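Local coordinates for aluminum resistance protein (Clostridium novyi, PDB 3I16) that probably cleaves carbon-sulfur bonds as a pyridoxal-5'-phosphate-dependent lyase of the methionine gamma-lyase family, and is named for a role in aluminum resistance, at residues L242-G247 and G386-L391; E223-K228 and I300-L305. All coordinates share one frame; numbering follows the deposited sequence.

Contact 1 of 2, residues L242-G247 and G386-L391; sequences LIKNIG and GSSIEL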
ATOM      1  N   LEU B 242      -2.282 -18.331  -4.889  1.00 15.83           N
ATOM      2  CA  LEU B 242      -1.246 -17.421  -5.365  1.00 15.40           C
ATOM      3  C   LEU B 242      -0.030 -17.344  -4.416  1.00 15.36           C
ATOM      4  O   LEU B 242       0.910 -16.623  -4.709  1.00 14.72           O
ATOM      5  CB  LEU B 242      -1.804 -16.001  -5.639  1.00 18.29           C
ATOM      6  CG  LEU B 242      -2.763 -15.742  -6.817  1.00 22.58           C
ATOM      7  CD1 LEU B 242      -2.692 -14.253  -7.166  1.00 23.44           C
ATOM      8  CD2 LEU B 242      -2.467 -16.542  -8.076  1.00 14.80           C
ATOM      9  N   ILE B 243      -0.063 -18.017  -3.269  1.00 14.27           N
ATOM     10  CA  ILE B 243       1.116 -18.068  -2.415  1.00 14.19           C
ATOM     11  C   ILE B 243       1.880 -19.396  -2.572  1.00 15.34           C
ATOM     12  O   ILE B 243       2.728 -19.715  -1.746  1.00 13.58           O
ATOM     13  CB  ILE B 243       0.861 -17.648  -0.940  1.00 16.22           C
ATOM     14  CG1 ILE B 243       0.036 -18.657  -0.165  1.00 13.30           C
ATOM     15  CG2 ILE B 243       0.228 -16.224  -0.898  1.00  9.72           C
ATOM     16  CD1 ILE B 243      -0.138 -18.244   1.326  1.00 13.68           C
ATOM     17  N   LYS B 244       1.528 -20.177  -3.610  1.00 13.95           N
ATOM     18  CA  LYS B 244       2.283 -21.366  -3.980  0.50 13.60           C
ATOM     19  C   LYS B 244       2.986 -20.966  -5.283  1.00 13.54           C
ATOM     20  O   LYS B 244       3.271 -19.806  -5.468  1.00 13.50           O
ATOM     21  CB  LYS B 244       1.409 -22.606  -4.139  0.50 13.18           C
ATOM     22  CG  LYS B 244       0.653 -22.994  -2.893  0.50 12.93           C
ATOM     23  CD  LYS B 244      -0.075 -24.304  -3.100  0.50 17.47           C
ATOM     24  CE  LYS B 244      -0.964 -24.625  -1.910  0.50 21.42           C
ATOM     25  NZ  LYS B 244      -0.208 -24.556  -0.630  0.50 23.09           N
ATOM     26  N   ASN B 245       3.263 -21.916  -6.175  1.00 15.87           N
ATOM     27  CA  ASN B 245       4.039 -21.662  -7.407  1.00 14.20           C
ATOM     28  C   ASN B 245       3.733 -20.399  -8.223  1.00 13.78           C
ATOM     29  O   ASN B 245       4.623 -19.598  -8.495  1.00 12.05           O
ATOM     30  CB  ASN B 245       3.911 -22.843  -8.388  1.00 15.57           C
ATOM     31  CG  ASN B 245       4.239 -24.201  -7.773  1.00 16.20           C
ATOM     32  OD1 ASN B 245       4.156 -24.381  -6.568  1.00 13.97           O
ATOM     33  ND2 ASN B 245       4.566 -25.180  -8.629  1.00 13.95           N
ATOM     34  N   ILE B 246       2.478 -20.236  -8.632  1.00 15.33           N
ATOM     35  CA  ILE B 246       2.108 -19.195  -9.614  1.00 12.93           C
ATOM     36  C   ILE B 246       2.234 -17.760  -9.156  1.00 13.69           C
ATOM     37  O   ILE B 246       2.203 -16.830  -9.976  1.00 14.65           O
ATOM     38  CB  ILE B 246       0.711 -19.497 -10.237  1.00 15.01           C
ATOM     39  CG1 ILE B 246       0.543 -18.789 -11.586  1.00 16.47           C
ATOM     40  CG2 ILE B 246      -0.421 -19.161  -9.262  1.00 16.76           C
ATOM     41  CD1 ILE B 246      -0.424 -19.476 -12.532  1.00 15.25           C
ATOM     42  N   GLY B 247       2.341 -17.558  -7.853  1.00 14.83           N
ATOM     43  CA  GLY B 247       2.599 -16.220  -7.309  1.00 13.65           C
ATOM     44  C   GLY B 247       4.081 -15.835  -7.374  1.00 14.36           C
ATOM     45  O   GLY B 247       4.434 -14.705  -7.024  1.00 14.53           O
ATOM     46  N   GLY B 386       2.858 -18.159   5.486  1.00 15.22           N
ATOM     47  CA  GLY B 386       2.311 -19.429   5.018  1.00 16.71           C
ATOM     48  C   GLY B 386       2.644 -19.810   3.580  1.00 16.95           C
ATOM     49  O   GLY B 386       2.170 -20.835   3.094  1.00 17.03           O
ATOM     50  N   SER B 387       3.425 -18.988   2.880  1.00 16.40           N
ATOM     51  CA  SER B 387       3.777 -19.283   1.505  1.00 16.85           C
ATOM     52  C   SER B 387       4.553 -20.599   1.466  1.00 19.30           C
ATOM     53  O   SER B 387       5.502 -20.778   2.219  1.00 21.40           O
ATOM     54  CB  SER B 387       4.649 -18.177   0.922  1.00 18.10           C
ATOM     55  OG  SER B 387       5.241 -18.608  -0.298  1.00 15.87           O
ATOM     56  N   SER B 388       4.152 -21.513   0.598  1.00 19.88           N
ATOM     57  CA  SER B 388       4.875 -22.785   0.470  1.00 20.86           C
ATOM     58  C   SER B 388       5.736 -22.869  -0.788  1.00 19.32           C
ATOM     59  O   SER B 388       6.274 -23.934  -1.092  1.00 18.37           O
ATOM     60  CB  SER B 388       3.925 -23.960   0.599  1.00 18.36           C
ATOM     61  OG  SER B 388       2.790 -23.767  -0.201  1.00 25.80           O
ATOM     62  N   ILE B 389       5.846 -21.754  -1.514  1.00 18.01           N
ATOM     63  CA  ILE B 389       6.812 -21.634  -2.600  1.00 15.70           C
ATOM     64  C   ILE B 389       8.121 -21.108  -1.964  1.00 15.56           C
ATOM     65  O   ILE B 389       9.177 -21.167  -2.588  1.00 16.35           O
ATOM     66  CB  ILE B 389       6.322 -20.752  -3.785  1.00 14.05           C
ATOM     67  CG1 ILE B 389       7.252 -20.906  -4.999  1.00 18.47           C
ATOM     68  CG2 ILE B 389       6.182 -19.300  -3.378  1.00 19.28           C
ATOM     69  CD1 ILE B 389       7.434 -22.354  -5.504  1.00 12.78           C
ATOM     70  N   GLU B 390       8.044 -20.585  -0.740  1.00 14.05           N
ATOM     71  CA  GLU B 390       9.238 -20.244   0.045  1.00 16.60           C
ATOM     72  C   GLU B 390       9.580 -21.501   0.817  1.00 17.00           C
ATOM     73  O   GLU B 390       8.674 -22.280   1.108  1.00 17.95           O
ATOM     74  CB  GLU B 390       8.998 -19.094   1.031  1.00 17.80           C
ATOM     75  CG  GLU B 390       8.668 -17.777   0.321  1.00 11.76           C
ATOM     76  CD  GLU B 390       8.571 -16.606   1.245  1.00 13.81           C
ATOM     77  OE1 GLU B 390       9.564 -16.323   1.955  1.00 16.59           O
ATOM     78  OE2 GLU B 390       7.521 -15.901   1.224  1.00 19.06           O
ATOM     79  N   LEU B 391      10.868 -21.708   1.116  1.00 16.58           N
ATOM     80  CA  LEU B 391      11.313 -22.901   1.819  1.00 15.28           C
ATOM     81  C   LEU B 391      10.465 -23.114   3.055  1.00 15.30           C
ATOM     82  O   LEU B 391      10.353 -22.229   3.901  1.00 14.17           O
ATOM     83  CB  LEU B 391      12.794 -22.814   2.222  1.00 16.39           C
ATOM     84  CG  LEU B 391      13.367 -24.087   2.878  1.00 15.56           C
ATOM     85  CD1 LEU B 391      13.319 -25.295   1.929  1.00 13.21           C
ATOM     86  CD2 LEU B 391      14.806 -23.891   3.405  1.00 15.32           C
TER
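Ser388 N donates to the carbonyl oxygen of Ile243 over 3.3 Å, a bent bond (136° at the hydrogen) whose donor is tilted 20° from the carbonyl plane. The same oxygen has Ser387 OG at 3.1 Å, although the hydroxyl proton has another acceptor within reach, and Ser387 CA brings a CA-H...O contact to it as well. A chi1 of 167° sets Ser387 OG anti to the backbone N, where it lies beside Ile243 O, and it weakly accepts Glu390 N three residues on, within the same loop. In the conformer given, one of two modelled, Lys244 NZ lies 3.1 Å from Ser388 OG. That hydroxyl is hydrogen-bonded to Tyr221 OH, to which Lys244 NZ is also weakly bonded, and Lys244 CG packs 3.5 Å from Ser388 OG. In this conformer the lysine chain runs extended to CE and bends only at its last torsion, with the bound pyridoxal-5'-phosphate beside it.

Van der Waals contacts of the two isoleucines flank the polar centre. Ile389 lays CB and CG2 against Lys244 O, each 3.6 Å away, while its CD1 reaches Asn245, 4.0 Å from both CA and OD1. These two side chains cross at about a right angle, and Asn245 ND2 is hydrogen-bonded to Glu223 O. On the other flank Ile243 sends CD1 to Gly386 O at 3.9 Å; a second subunit packs Gly67 on this isoleucine. The backbone bond to Ile243, just before Lys244, suggests that 386-391 helps to position the lysine, which lines the cofactor pocket and, as in related fold-type I enzymes, probably forms the Schiff base with the cofactor.

Contact 2 of 2, residues E223-K228 and I300-L305; sequences EFMDTK and ISMEAL. With EDO (1,2-ethanediol), chain L.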
ATOM      1  N   GLU B 223       1.810 -25.966 -10.929  1.00 15.19           N
ATOM      2  CA  GLU B 223       1.970 -24.947 -11.956  1.00 13.03           C
ATOM      3  C   GLU B 223       3.411 -24.889 -12.445  1.00 12.05           C
ATOM      4  O   GLU B 223       4.354 -24.905 -11.649  1.00 13.27           O
ATOM      5  CB  GLU B 223       1.540 -23.557 -11.466  1.00 12.40           C
ATOM      6  CG  GLU B 223       0.127 -23.468 -10.926  1.00 11.31           C
ATOM      7  CD  GLU B 223      -0.017 -23.757  -9.444  1.00 15.39           C
ATOM      8  OE1 GLU B 223       0.964 -24.177  -8.787  1.00 10.46           O
ATOM      9  OE2 GLU B 223      -1.151 -23.610  -8.945  1.00 20.23           O
ATOM     10  N   PHE B 224       3.563 -24.895 -13.764  1.00 11.36           N
ATOM     11  CA  PHE B 224       4.865 -24.843 -14.439  1.00 12.16           C
ATOM     12  C   PHE B 224       5.819 -26.056 -14.233  1.00 13.18           C
ATOM     13  O   PHE B 224       7.007 -25.980 -14.545  1.00 13.95           O
ATOM     14  CB  PHE B 224       5.544 -23.510 -14.154  1.00 12.86           C
ATOM     15  CG  PHE B 224       4.652 -22.322 -14.455  1.00 13.69           C
ATOM     16  CD1 PHE B 224       4.200 -22.098 -15.737  1.00 12.91           C
ATOM     17  CD2 PHE B 224       4.250 -21.469 -13.454  1.00 13.97           C
ATOM     18  CE1 PHE B 224       3.367 -21.025 -16.016  1.00 12.47           C
ATOM     19  CE2 PHE B 224       3.408 -20.398 -13.725  1.00 16.47           C
ATOM     20  CZ  PHE B 224       2.972 -20.175 -15.008  1.00 15.13           C
HETATM   21  N   MSE B 225       5.280 -27.186 -13.790  1.00 13.76           N
HETATM   22  CA  MSE B 225       6.074 -28.410 -13.673  1.00 15.07           C
HETATM   23  C   MSE B 225       6.276 -29.053 -15.042  1.00 15.63           C
HETATM   24  O   MSE B 225       7.232 -29.821 -15.247  1.00 16.72           O
HETATM   25  CB  MSE B 225       5.402 -29.415 -12.747  1.00 13.20           C
HETATM   26  CG  MSE B 225       5.288 -29.004 -11.306  1.00 17.12           C
HETATM   27 SE   MSE B 225       6.986 -28.837 -10.371  0.75 11.19          SE
HETATM   28  CE  MSE B 225       7.388 -27.012 -10.829  1.00  8.77           C
ATOM     29  N   ASP B 226       5.365 -28.760 -15.965  1.00 12.91           N
ATOM     30  CA  ASP B 226       5.413 -29.324 -17.294  1.00 15.11           C
ATOM     31  C   ASP B 226       5.100 -28.167 -18.222  1.00 14.73           C
ATOM     32  O   ASP B 226       4.774 -27.074 -17.761  1.00 14.68           O
ATOM     33  CB  ASP B 226       4.373 -30.460 -17.414  1.00 17.04           C
ATOM     34  CG  ASP B 226       4.524 -31.277 -18.682  1.00 19.91           C
ATOM     35  OD1 ASP B 226       5.589 -31.867 -18.895  1.00 31.32           O
ATOM     36  OD2 ASP B 226       3.580 -31.306 -19.481  1.00 26.98           O
ATOM     37  N   THR B 227       5.234 -28.393 -19.524  1.00 14.25           N
ATOM     38  CA  THR B 227       4.927 -27.382 -20.513  1.00 13.19           C
ATOM     39  C   THR B 227       3.409 -27.292 -20.709  1.00 15.71           C
ATOM     40  O   THR B 227       2.921 -26.305 -21.270  1.00 14.16           O
ATOM     41  CB  THR B 227       5.600 -27.660 -21.865  1.00 14.75           C
ATOM     42  OG1 THR B 227       5.195 -28.946 -22.325  1.00 15.63           O
ATOM     43  CG2 THR B 227       7.110 -27.645 -21.726  1.00 12.01           C
ATOM     44  N   LYS B 228       2.686 -28.322 -20.273  1.00 14.76           N
ATOM     45  CA  LYS B 228       1.224 -28.326 -20.293  1.00 16.88           C
ATOM     46  C   LYS B 228       0.644 -28.211 -18.882  1.00 16.13           C
ATOM     47  O   LYS B 228       1.288 -28.558 -17.890  1.00 18.55           O
ATOM     48  CB  LYS B 228       0.692 -29.626 -20.915  1.00 18.76           C
ATOM     49  CG  LYS B 228       0.977 -29.789 -22.390  1.00 18.36           C
ATOM     50  CD  LYS B 228       0.178 -30.946 -22.978  1.00 22.80           C
ATOM     51  CE  LYS B 228       0.298 -30.980 -24.486  1.00 23.62           C
ATOM     52  NZ  LYS B 228       1.710 -31.092 -24.890  1.00 27.65           N
ATOM     53  N   ILE B 300      10.969 -19.485 -10.611  1.00 15.94           N
ATOM     54  CA  ILE B 300      10.956 -19.748  -9.162  1.00 14.16           C
ATOM     55  C   ILE B 300      10.416 -21.149  -8.917  1.00 11.97           C
ATOM     56  O   ILE B 300      10.867 -21.819  -8.009  1.00  8.82           O
ATOM     57  CB  ILE B 300      10.128 -18.690  -8.354  1.00 13.71           C
ATOM     58  CG1 ILE B 300      10.684 -17.258  -8.505  1.00 17.79           C
ATOM     59  CG2 ILE B 300      10.063 -19.037  -6.851  1.00 10.32           C
ATOM     60  CD1 ILE B 300      12.043 -17.018  -7.914  1.00 14.30           C
ATOM     61  N   SER B 301       9.392 -21.552  -9.673  1.00 12.72           N
ATOM     62  CA  SER B 301       8.830 -22.919  -9.546  1.00 15.05           C
ATOM     63  C   SER B 301       9.936 -23.983  -9.710  1.00 13.71           C
ATOM     64  O   SER B 301       9.988 -24.943  -8.953  1.00 13.85           O
ATOM     65  CB  SER B 301       7.701 -23.167 -10.568  1.00 15.98           C
ATOM     66  OG  SER B 301       6.542 -22.376 -10.288  1.00 13.66           O
HETATM   67  N   MSE B 302      10.830 -23.792 -10.680  1.00 13.01           N
HETATM   68  CA  MSE B 302      11.926 -24.743 -10.874  1.00 12.67           C
HETATM   69  C   MSE B 302      13.065 -24.642  -9.832  1.00 12.33           C
HETATM   70  O   MSE B 302      13.797 -25.632  -9.601  1.00 14.89           O
HETATM   71  CB  MSE B 302      12.450 -24.642 -12.290  1.00 11.69           C
HETATM   72  CG  MSE B 302      11.436 -25.094 -13.321  1.00 14.50           C
HETATM   73 SE   MSE B 302      10.795 -26.934 -12.919  0.75  9.92          SE
HETATM   74  CE  MSE B 302      10.100 -27.315 -14.688  1.00  8.00           C
ATOM     75  N   GLU B 303      13.251 -23.470  -9.239  1.00 10.59           N
ATOM     76  CA  GLU B 303      14.207 -23.332  -8.149  1.00 11.68           C
ATOM     77  C   GLU B 303      13.742 -24.238  -7.012  1.00 12.76           C
ATOM     78  O   GLU B 303      14.531 -24.975  -6.441  1.00 12.48           O
ATOM     79  CB  GLU B 303      14.294 -21.880  -7.655  1.00 11.09           C
ATOM     80  CG  GLU B 303      14.891 -20.895  -8.636  1.00 11.55           C
ATOM     81  CD  GLU B 303      16.330 -21.244  -9.030  1.00 17.13           C
ATOM     82  OE1 GLU B 303      17.171 -21.512  -8.140  1.00 10.73           O
ATOM     83  OE2 GLU B 303      16.621 -21.216 -10.233  1.00 17.34           O
ATOM     84  N   ALA B 304      12.441 -24.198  -6.704  1.00 14.07           N
ATOM     85  CA  ALA B 304      11.863 -25.026  -5.643  1.00 12.50           C
ATOM     86  C   ALA B 304      11.964 -26.509  -5.982  1.00 12.89           C
ATOM     87  O   ALA B 304      12.288 -27.337  -5.112  1.00 12.85           O
ATOM     88  CB  ALA B 304      10.382 -24.639  -5.379  1.00 12.24           C
ATOM     89  N   LEU B 305      11.680 -26.849  -7.235  1.00 10.91           N
ATOM     90  CA  LEU B 305      11.715 -28.243  -7.629  1.00 12.45           C
ATOM     91  C   LEU B 305      13.141 -28.820  -7.567  1.00 13.58           C
ATOM     92  O   LEU B 305      13.315 -29.963  -7.160  1.00 11.45           O
ATOM     93  CB  LEU B 305      11.135 -28.442  -9.024  1.00 12.45           C
ATOM     94  CG  LEU B 305      11.000 -29.908  -9.397  1.00 10.93           C
ATOM     95  CD1 LEU B 305       9.966 -30.556  -8.465  1.00 10.81           C
ATOM     96  CD2 LEU B 305      10.620 -30.022 -10.826  1.00  9.22           C
TER
HETATM   97  C1  EDO L 429      19.804 -22.997  -9.657  1.00 24.30           C
HETATM   98  O1  EDO L 429      19.510 -21.770  -8.976  1.00 24.35           O
HETATM   99  C2  EDO L 429      19.658 -22.842 -11.164  1.00 29.04           C
HETATM  100  O2  EDO L 429      18.283 -22.786 -11.591  1.00 26.60           O
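The irregular chain of 223-228 comes closest to helix 300-305 where Phe224 CA lies 6.6 Å from Ser301 CA, and no hydrogen bond joins the two segments. Met225 and Met302, both selenomethionines, interlock at this approach. Met225 bends at chi2 and chi3 (-66° and 87°), which curls its methyl over the helix: CE rests 3.8 Å from Ser301 O and 4.0 Å from Met302 SE. Its selenium sits against both methyls of Leu305, 3.8 Å from CD2, with the two side chains running obliquely past each other. Met302 answers from the helix, its CE placed 3.4 Å from Phe224 O and somewhat farther from Met225 O, so that a methyl covers two successive carbonyls of the loop. Ser301 OG lies at the edge of the Phe224 ring, near its plane and 4.0 Å from CD2, while it is hydrogen-bonded to Ala297 O one turn back in the helix. Off the contact, Glu303 OE2 accepts from O2 of a 1,2-ethanediol, probably from the crystallisation liquor; the approach of O1 to Glu303 OE1 is very short and doubtful, and OE1 also accepts from Phe411 N. Helix 17-54 covers the apolar cluster, Val48 packing on Phe224, Ile40 on Met302 and Leu37 on Leu305. This is the loop following strand 214-218 of the large mixed sheet, packed on the long helix 287-318, in the PLP-dependent aminotransferase-like fold of the family.

In the fold
The centres of contacts 1 and 2 are 12 Å apart, and the contacts touch: Asn245 CB packs on Ser301 OG, and Ile389 on Ile300 and Ala304. Their segments alternate along the chain in the order 223-228, 242-247, 300-305, 386-391. The first two lie in loops on either side of strand 237-241 in the seven-stranded mixed sheet, the third on helix 287-318, and the last in the loop between strands 376-379 and 392-396 of the six-stranded antiparallel sheet. Loops from both sheets thus pack against one long helix, and among the four segments Lys244 of contact 1 is the residue that lines the cofactor pocket.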